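Local coordinates for protein fungal protease inhibitor-1 (Antheraea mylitta, PDB 3BT4) that is a serine protease inhibitor that acts on trypsin, chymotrypsin and proteases from the fungi Aspergillus oryzae and Rhizopus oryzae, at residues T6-C9 against K10-C14. Sequence-based numbering, arbitrary orientation.
Sequences TNYC and KDHPC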
loop_
_atom_site.group_PDB
_atom_site.type_symbol
_atom_site.label_atom_id
_atom_site.label_comp_id
_atom_site.label_asym_id
_atom_site.label_seq_id
_atom_site.Cartn_x
_atom_site.Cartn_y
_atom_site.Cartn_z
ATOM N N THR A 6 5.372 6.185 -14.864
ATOM C CA THR A 6 4.044 5.676 -15.205
ATOM C C THR A 6 4.050 4.248 -15.804
ATOM O O THR A 6 3.090 3.487 -15.618
ATOM C CB THR A 6 3.257 6.664 -16.078
ATOM O OG1 THR A 6 4.041 7.008 -17.219
ATOM C CG2 THR A 6 2.938 7.939 -15.276
ATOM N N ASN A 7 5.146 3.875 -16.465
ATOM C CA ASN A 7 5.242 2.584 -17.156
ATOM C C ASN A 7 6.107 1.537 -16.485
ATOM O O ASN A 7 6.405 0.510 -17.089
ATOM C CB ASN A 7 5.791 2.788 -18.562
ATOM C CG ASN A 7 4.842 3.542 -19.447
ATOM O OD1 ASN A 7 3.643 3.260 -19.478
ATOM N ND2 ASN A 7 5.374 4.510 -20.183
ATOM N N TYR A 8 6.530 1.797 -15.252
ATOM C CA TYR A 8 7.369 0.852 -14.505
ATOM C C TYR A 8 6.782 -0.565 -14.471
ATOM O O TYR A 8 7.475 -1.544 -14.788
ATOM C CB TYR A 8 7.601 1.363 -13.079
ATOM C CG TYR A 8 8.471 0.451 -12.248
ATOM C CD1 TYR A 8 9.829 0.695 -12.112
ATOM C CD2 TYR A 8 7.931 -0.655 -11.611
ATOM C CE1 TYR A 8 10.626 -0.153 -11.359
ATOM C CE2 TYR A 8 8.707 -1.502 -10.863
ATOM C CZ TYR A 8 10.053 -1.247 -10.732
ATOM O OH TYR A 8 10.824 -2.100 -9.978
ATOM N N CYS A 9 5.499 -0.664 -14.100
ATOM C CA CYS A 9 4.833 -1.961 -13.981
ATOM C C CYS A 9 4.644 -2.705 -15.323
ATOM O O CYS A 9 4.433 -3.917 -15.338
ATOM C CB CYS A 9 3.517 -1.832 -13.204
ATOM S SG CYS A 9 3.727 -1.148 -11.530
ATOM N N LYS A 10 4.727 -1.990 -16.442
ATOM C CA LYS A 10 4.787 -2.646 -17.773
ATOM C C LYS A 10 6.099 -3.414 -17.932
ATOM O O LYS A 10 6.140 -4.487 -18.530
ATOM C CB LYS A 10 4.658 -1.632 -18.912
ATOM C CG LYS A 10 3.358 -0.885 -18.927
ATOM C CD LYS A 10 3.391 0.186 -19.985
ATOM C CE LYS A 10 2.040 0.374 -20.660
ATOM N NZ LYS A 10 0.959 0.443 -19.657
ATOM N N ASP A 11 7.168 -2.841 -17.383
ATOM C CA ASP A 11 8.475 -3.482 -17.397
ATOM C C ASP A 11 8.635 -4.481 -16.271
ATOM O O ASP A 11 9.364 -5.461 -16.421
ATOM C CB ASP A 11 9.591 -2.435 -17.379
ATOM C CG ASP A 11 9.558 -1.541 -18.596
ATOM O OD1 ASP A 11 9.258 -2.038 -19.702
ATOM O OD2 ASP A 11 9.823 -0.333 -18.453
ATOM N N HIS A 12 7.926 -4.243 -15.164
ATOM C CA HIS A 12 7.964 -5.115 -13.983
ATOM C C HIS A 12 6.563 -5.578 -13.547
ATOM O O HIS A 12 6.107 -5.251 -12.447
ATOM C CB HIS A 12 8.702 -4.417 -12.840
ATOM C CG HIS A 12 10.019 -3.836 -13.257
ATOM N ND1 HIS A 12 11.190 -4.558 -13.236
ATOM C CD2 HIS A 12 10.339 -2.616 -13.746
ATOM C CE1 HIS A 12 12.178 -3.809 -13.694
ATOM N NE2 HIS A 12 11.692 -2.620 -13.999
ATOM N N PRO A 13 5.888 -6.374 -14.408
ATOM C CA PRO A 13 4.489 -6.746 -14.196
ATOM C C PRO A 13 4.324 -7.628 -12.972
ATOM O O PRO A 13 5.289 -8.256 -12.528
ATOM C CB PRO A 13 4.139 -7.515 -15.476
ATOM C CG PRO A 13 5.438 -8.060 -15.967
ATOM C CD PRO A 13 6.434 -6.989 -15.639
ATOM N N CYS A 14 3.118 -7.654 -12.411
ATOM C CA CYS A 14 2.860 -8.539 -11.286
ATOM C C CYS A 14 2.830 -9.986 -11.746
ATOM O O CYS A 14 2.027 -10.350 -12.597
ATOM C CB CYS A 14 1.569 -8.183 -10.565
ATOM S SG CYS A 14 1.417 -9.117 -9.059
HETATM O O HOH W 1 2.738 0.443 -15.965
#
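Tyr8 and His12 lie one helical turn apart and stack in an offset manner, ring centroids 4.2 Å apart and planes inclined by 26°. His12 CD2 sits over the middle of the phenol, 3.3 Å from Tyr8 CZ, while Tyr8 OH reaches over the rim of the imidazole. With CG of Tyr8 anti to the backbone N (chi1 -179°), the ring leans outward and toward the C-terminal end of the helix, where it meets the imidazole. The same pair shares the one bond between the segments that is not weak, His12 N to Tyr8 O at 2.8 Å, in the carbonyl plane though bent at the hydrogen (139°). Tyr8 O also takes a weak bond from Asp11 N at 2.9 Å, so this carbonyl has two donors. The Asn7 side chain, at the N-cap position, makes no capping bond. Its backbone O accepts weak bonds from Lys10 N (3.1 Å) and Asp11 N (3.4 Å). A water bridges Thr6 O, to which it donates, and Lys10 N, whose bond to it is weak. Cys9 O faces Pro13 N, which has no hydrogen to give, and the helical bonding pattern stops there. The lysine chain crosses beside the Asn7 amide, CD of Lys10 lying 3.1 Å from Asn7 OD1. Cys9-Cys39 ties surface helix 8-11 to the residue before strand 40-47, Cys14-Cys40 joins the following loop to that strand, and Tyr8 touches Leu2, Lys36, Cys37 and Cys39, all in loops.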